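Putative alpha-L-fucosidase (Bacteroides thetaiotaomicron VPI-5482, PDB 3GZA) probably hydrolyses alpha-L-fucosidic linkages, as a putative exported fucosidase of glycoside hydrolase family 29. Local coordinates at residues E58-A70 with I110-L123. Numbering follows the deposited sequence. Where two conformers were deposited one is given.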
loop_
_atom_site.group_PDB
_atom_site.type_symbol
_atom_site.label_atom_id
_atom_site.label_comp_id
_atom_site.label_asym_id
_atom_site.label_seq_id
_atom_site.Cartn_x
_atom_site.Cartn_y
_atom_site.Cartn_z
ATOM N N GLU A 58 -8.992 -15.449 17.932
ATOM C CA GLU A 58 -10.226 -16.196 18.202
ATOM C C GLU A 58 -11.318 -15.828 17.217
ATOM O O GLU A 58 -12.488 -16.095 17.454
ATOM C CB GLU A 58 -10.714 -15.935 19.625
ATOM C CG GLU A 58 -9.785 -16.444 20.719
ATOM C CD GLU A 58 -10.297 -16.116 22.093
ATOM O OE1 GLU A 58 -11.269 -16.770 22.515
ATOM O OE2 GLU A 58 -9.715 -15.234 22.763
ATOM N N LEU A 59 -10.924 -15.278 16.078
ATOM C CA LEU A 59 -11.926 -14.848 15.077
ATOM C C LEU A 59 -12.897 -15.949 14.779
ATOM O O LEU A 59 -12.500 -17.078 14.465
ATOM C CB LEU A 59 -11.239 -14.433 13.791
ATOM C CG LEU A 59 -12.264 -13.987 12.731
ATOM C CD1 LEU A 59 -12.757 -12.629 13.092
ATOM C CD2 LEU A 59 -11.695 -13.935 11.297
ATOM N N ASN A 60 -14.190 -15.611 14.828
ATOM C CA ASN A 60 -15.236 -16.547 14.458
ATOM C C ASN A 60 -16.442 -15.768 13.933
ATOM O O ASN A 60 -17.290 -15.320 14.697
ATOM C CB ASN A 60 -15.640 -17.429 15.611
ATOM C CG ASN A 60 -16.685 -18.452 15.198
ATOM O OD1 ASN A 60 -17.025 -18.546 14.020
ATOM N ND2 ASN A 60 -17.105 -19.303 16.148
ATOM N N THR A 61 -16.527 -15.569 12.620
ATOM C CA THR A 61 -17.650 -14.823 12.069
ATOM C C THR A 61 -18.980 -15.557 12.240
ATOM O O THR A 61 -20.029 -14.873 12.192
ATOM C CB THR A 61 -17.429 -14.443 10.620
ATOM O OG1 THR A 61 -17.105 -15.621 9.912
ATOM C CG2 THR A 61 -16.301 -13.429 10.476
ATOM N N ASP A 62 -18.969 -16.872 12.490
ATOM C CA ASP A 62 -20.238 -17.543 12.779
ATOM C C ASP A 62 -20.816 -16.888 14.041
ATOM O O ASP A 62 -22.016 -16.742 14.136
ATOM C CB ASP A 62 -20.094 -19.038 13.009
ATOM C CG ASP A 62 -19.879 -19.850 11.747
ATOM O OD1 ASP A 62 -20.037 -19.316 10.643
ATOM O OD2 ASP A 62 -19.550 -21.088 11.923
ATOM N N GLN A 63 -19.960 -16.632 15.053
ATOM C CA GLN A 63 -20.404 -16.048 16.336
ATOM C C GLN A 63 -20.987 -14.659 16.130
ATOM O O GLN A 63 -22.004 -14.284 16.765
ATOM C CB GLN A 63 -19.269 -16.113 17.381
ATOM C CG GLN A 63 -19.638 -15.673 18.785
ATOM C CD GLN A 63 -19.420 -14.219 19.054
ATOM O OE1 GLN A 63 -18.873 -13.497 18.213
ATOM N NE2 GLN A 63 -19.856 -13.755 20.242
ATOM N N TRP A 64 -20.372 -13.905 15.231
ATOM C CA TRP A 64 -20.887 -12.558 14.891
ATOM C C TRP A 64 -22.314 -12.631 14.313
ATOM O O TRP A 64 -23.216 -11.914 14.734
ATOM C CB TRP A 64 -20.021 -11.939 13.805
ATOM C CG TRP A 64 -18.603 -11.660 14.116
ATOM C CD1 TRP A 64 -17.862 -12.141 15.171
ATOM C CD2 TRP A 64 -17.702 -10.964 13.287
ATOM N NE1 TRP A 64 -16.555 -11.697 15.046
ATOM C CE2 TRP A 64 -16.428 -11.008 13.883
ATOM C CE3 TRP A 64 -17.857 -10.262 12.087
ATOM C CZ2 TRP A 64 -15.302 -10.361 13.319
ATOM C CZ3 TRP A 64 -16.738 -9.631 11.525
ATOM C CH2 TRP A 64 -15.488 -9.693 12.144
ATOM N N VAL A 65 -22.500 -13.513 13.333
ATOM C CA VAL A 65 -23.741 -13.657 12.646
ATOM C C VAL A 65 -24.808 -14.198 13.583
ATOM O O VAL A 65 -25.943 -13.734 13.588
ATOM C CB VAL A 65 -23.571 -14.503 11.369
ATOM C CG1 VAL A 65 -24.930 -14.811 10.712
ATOM C CG2 VAL A 65 -22.670 -13.743 10.393
ATOM N N GLN A 66 -24.476 -15.166 14.418
ATOM C CA GLN A 66 -25.472 -15.668 15.341
ATOM C C GLN A 66 -25.890 -14.620 16.331
ATOM O O GLN A 66 -27.040 -14.575 16.734
ATOM C CB GLN A 66 -24.920 -16.863 16.123
ATOM C CG GLN A 66 -24.804 -18.105 15.266
ATOM C CD GLN A 66 -24.126 -19.234 15.981
ATOM O OE1 GLN A 66 -22.906 -19.200 16.247
ATOM N NE2 GLN A 66 -24.902 -20.243 16.298
ATOM N N ALA A 67 -24.950 -13.780 16.741
ATOM C CA ALA A 67 -25.262 -12.732 17.709
ATOM C C ALA A 67 -26.278 -11.750 17.111
ATOM O O ALA A 67 -27.259 -11.407 17.749
ATOM C CB ALA A 67 -24.012 -11.969 18.143
ATOM N N ALA A 68 -26.077 -11.367 15.855
ATOM C CA ALA A 68 -26.985 -10.428 15.139
ATOM C C ALA A 68 -28.354 -11.088 14.889
ATOM O O ALA A 68 -29.425 -10.485 15.013
ATOM C CB ALA A 68 -26.333 -10.035 13.852
ATOM N N LYS A 69 -28.317 -12.350 14.496
ATOM C CA LYS A 69 -29.522 -13.063 14.224
ATOM C C LYS A 69 -30.424 -13.102 15.434
ATOM O O LYS A 69 -31.640 -12.997 15.309
ATOM C CB LYS A 69 -29.205 -14.493 13.750
ATOM C CG LYS A 69 -30.421 -15.339 13.474
ATOM C CD LYS A 69 -30.039 -16.662 12.822
ATOM C CE LYS A 69 -31.272 -17.466 12.417
ATOM N NZ LYS A 69 -30.931 -18.806 11.877
ATOM N N ALA A 70 -29.824 -13.216 16.614
ATOM C CA ALA A 70 -30.619 -13.305 17.857
ATOM C C ALA A 70 -31.435 -12.052 18.146
ATOM O O ALA A 70 -32.371 -12.093 18.949
ATOM C CB ALA A 70 -29.727 -13.641 19.051
ATOM N N ILE A 110 -11.485 -12.202 5.671
ATOM C CA ILE A 110 -12.564 -12.074 6.612
ATOM C C ILE A 110 -13.878 -11.792 5.885
ATOM O O ILE A 110 -14.926 -12.200 6.367
ATOM C CB ILE A 110 -12.253 -10.998 7.651
ATOM C CG1 ILE A 110 -11.039 -11.445 8.465
ATOM C CG2 ILE A 110 -13.469 -10.732 8.608
ATOM C CD1 ILE A 110 -10.511 -10.390 9.435
ATOM N N VAL A 111 -13.822 -11.132 4.724
ATOM C CA VAL A 111 -15.034 -10.945 3.918
ATOM C C VAL A 111 -15.586 -12.322 3.527
ATOM O O VAL A 111 -16.800 -12.569 3.598
ATOM C CB VAL A 111 -14.758 -10.059 2.694
ATOM C CG1 VAL A 111 -16.009 -10.018 1.791
ATOM C CG2 VAL A 111 -14.344 -8.638 3.128
ATOM N N ARG A 112 -14.709 -13.238 3.146
ATOM C CA ARG A 112 -15.151 -14.588 2.791
ATOM C C ARG A 112 -15.746 -15.332 3.985
ATOM O O ARG A 112 -16.808 -15.938 3.916
ATOM C CB ARG A 112 -14.045 -15.383 2.167
ATOM C CG ARG A 112 -14.622 -16.686 1.632
ATOM C CD ARG A 112 -13.815 -17.392 0.608
ATOM N NE ARG A 112 -13.353 -16.546 -0.462
ATOM C CZ ARG A 112 -14.118 -16.098 -1.478
ATOM N NH1 ARG A 112 -15.394 -16.418 -1.575
ATOM N NH2 ARG A 112 -13.563 -15.346 -2.421
ATOM N N ASP A 113 -15.016 -15.311 5.095
ATOM C CA ASP A 113 -15.514 -15.948 6.312
ATOM C C ASP A 113 -16.924 -15.399 6.586
ATOM O O ASP A 113 -17.872 -16.146 6.860
ATOM C CB ASP A 113 -14.642 -15.582 7.498
ATOM C CG ASP A 113 -13.337 -16.344 7.592
ATOM O OD1 ASP A 113 -12.867 -16.969 6.635
ATOM O OD2 ASP A 113 -12.774 -16.260 8.700
ATOM N N PHE A 114 -17.055 -14.088 6.501
ATOM C CA PHE A 114 -18.292 -13.374 6.828
ATOM C C PHE A 114 -19.459 -13.690 5.950
ATOM O O PHE A 114 -20.549 -14.031 6.454
ATOM C CB PHE A 114 -18.007 -11.874 6.771
ATOM C CG PHE A 114 -19.167 -11.024 7.161
ATOM C CD1 PHE A 114 -19.423 -10.774 8.469
ATOM C CD2 PHE A 114 -19.989 -10.447 6.213
ATOM C CE1 PHE A 114 -20.506 -10.014 8.850
ATOM C CE2 PHE A 114 -21.067 -9.627 6.606
ATOM C CZ PHE A 114 -21.315 -9.427 7.909
ATOM N N VAL A 115 -19.250 -13.677 4.637
ATOM C CA VAL A 115 -20.374 -13.981 3.763
ATOM C C VAL A 115 -20.772 -15.443 3.910
ATOM O O VAL A 115 -21.968 -15.792 3.891
ATOM C CB VAL A 115 -20.126 -13.624 2.286
ATOM C CG1 VAL A 115 -19.836 -12.120 2.092
ATOM C CG2 VAL A 115 -19.019 -14.483 1.683
ATOM N N ASN A 116 -19.793 -16.328 4.148
ATOM C CA ASN A 116 -20.096 -17.715 4.385
ATOM C C ASN A 116 -20.958 -17.888 5.660
ATOM O O ASN A 116 -21.919 -18.665 5.659
ATOM C CB ASN A 116 -18.796 -18.550 4.502
ATOM C CG ASN A 116 -18.059 -18.705 3.165
ATOM O OD1 ASN A 116 -18.579 -18.378 2.094
ATOM N ND2 ASN A 116 -16.869 -19.321 3.228
ATOM N N SER A 117 -20.571 -17.181 6.738
ATOM C CA SER A 117 -21.302 -17.237 7.999
ATOM C C SER A 117 -22.701 -16.722 7.808
ATOM O O SER A 117 -23.646 -17.315 8.312
ATOM C CB SER A 117 -20.572 -16.457 9.105
ATOM O OG SER A 117 -19.332 -17.074 9.387
ATOM N N CYS A 118 -22.876 -15.600 7.102
ATOM C CA CYS A 118 -24.227 -15.072 6.852
ATOM C C CYS A 118 -25.094 -16.151 6.246
ATOM O O CYS A 118 -26.181 -16.477 6.728
ATOM C CB CYS A 118 -24.175 -13.870 5.914
ATOM S SG CYS A 118 -23.521 -12.373 6.733
ATOM N N ARG A 119 -24.619 -16.741 5.154
ATOM C CA ARG A 119 -25.430 -17.704 4.428
ATOM C C ARG A 119 -25.716 -18.951 5.251
ATOM O O ARG A 119 -26.791 -19.558 5.138
ATOM C CB ARG A 119 -24.769 -18.044 3.091
ATOM C CG ARG A 119 -24.768 -16.853 2.150
ATOM C CD ARG A 119 -24.124 -17.100 0.808
ATOM N NE ARG A 119 -24.078 -15.835 0.035
ATOM C CZ ARG A 119 -22.969 -15.211 -0.382
ATOM N NH1 ARG A 119 -21.745 -15.695 -0.157
ATOM N NH2 ARG A 119 -23.103 -14.085 -1.048
ATOM N N LYS A 120 -24.755 -19.353 6.069
ATOM C CA LYS A 120 -24.919 -20.526 6.951
ATOM C C LYS A 120 -26.127 -20.394 7.903
ATOM O O LYS A 120 -26.845 -21.379 8.148
ATOM C CB LYS A 120 -23.637 -20.751 7.760
ATOM C CG LYS A 120 -23.675 -21.909 8.764
ATOM C CD LYS A 120 -22.321 -22.168 9.404
ATOM C CE LYS A 120 -22.379 -23.191 10.497
ATOM N NZ LYS A 120 -21.005 -23.344 11.068
ATOM N N TYR A 121 -26.335 -19.180 8.417
ATOM C CA TYR A 121 -27.392 -18.894 9.371
ATOM C C TYR A 121 -28.592 -18.203 8.769
ATOM O O TYR A 121 -29.516 -17.805 9.478
ATOM C CB TYR A 121 -26.855 -18.139 10.572
ATOM C CG TYR A 121 -25.831 -18.970 11.314
ATOM C CD1 TYR A 121 -26.212 -19.997 12.126
ATOM C CD2 TYR A 121 -24.477 -18.725 11.144
ATOM C CE1 TYR A 121 -25.256 -20.799 12.778
ATOM C CE2 TYR A 121 -23.524 -19.489 11.771
ATOM C CZ TYR A 121 -23.895 -20.503 12.578
ATOM O OH TYR A 121 -22.931 -21.258 13.215
ATOM N N GLY A 122 -28.592 -18.042 7.461
ATOM C CA GLY A 122 -29.746 -17.485 6.810
ATOM C C GLY A 122 -29.874 -15.986 6.827
ATOM O O GLY A 122 -30.995 -15.471 6.771
ATOM N N LEU A 123 -28.764 -15.269 6.993
ATOM C CA LEU A 123 -28.765 -13.816 6.904
ATOM C C LEU A 123 -28.173 -13.477 5.534
ATOM O O LEU A 123 -27.335 -14.209 5.007
ATOM C CB LEU A 123 -28.002 -13.128 8.023
ATOM C CG LEU A 123 -28.785 -12.830 9.313
ATOM C CD1 LEU A 123 -29.214 -14.134 9.977
ATOM C CD2 LEU A 123 -27.958 -11.942 10.222
HETATM O O HOH W 1 -14.339 -16.829 11.030
#
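The Y121 ring carries Q66 CG over the centre of one face, a CH-pi contact 3.7 Å from the centroid. On the opposite face lies K120 CG, offset toward the rim, and D62 CG meets the edge in plane, its carboxylate turned 82° to the ring. Inward, toward strand 75-79, W64 CE3 reaches the edge of the F114 ring, 4.0 Å from CD1; T61 CG2 lies over one face of W64 and C118 SG over one face of F114, both offset toward the rim, while W64 NE1 is bonded to the carbonyl of G323. These residues join two neighbouring helices, 61-69 and 110-121, on the outside of a TIM-type (beta/alpha) barrel; their axes approach to 8.5 Å and cross at -44°. Y121 is a knob among D62, V65, Q66 and K69, and an alanine here would probably leave Q66 CG without the face it lies on and open a gap beside the D62 carboxylate. T61 is the second knob, set among I110, D113, F114 and S117. Its OG1 sits between the backbone N and the carbonyl carbon (chi1 53°), which turns it to S117 OG, 2.7 Å away. S117 OG is also 2.7 Å from D62 OD1. The other carboxylate oxygen, OD2, takes the salt bridge from K120 NZ, which comes from above the carboxylate plane. D113 OD2 pairs with R104 and accepts from a water that itself accepts a hydrogen bond from T61 N. Past the end of helix 110-121, where G122 with its positive phi forms a Schellman motif, the fully extended K69 lays its CB 3.8 Å from L123 CD1 and donates from NZ to Y121 O at 3.0 Å.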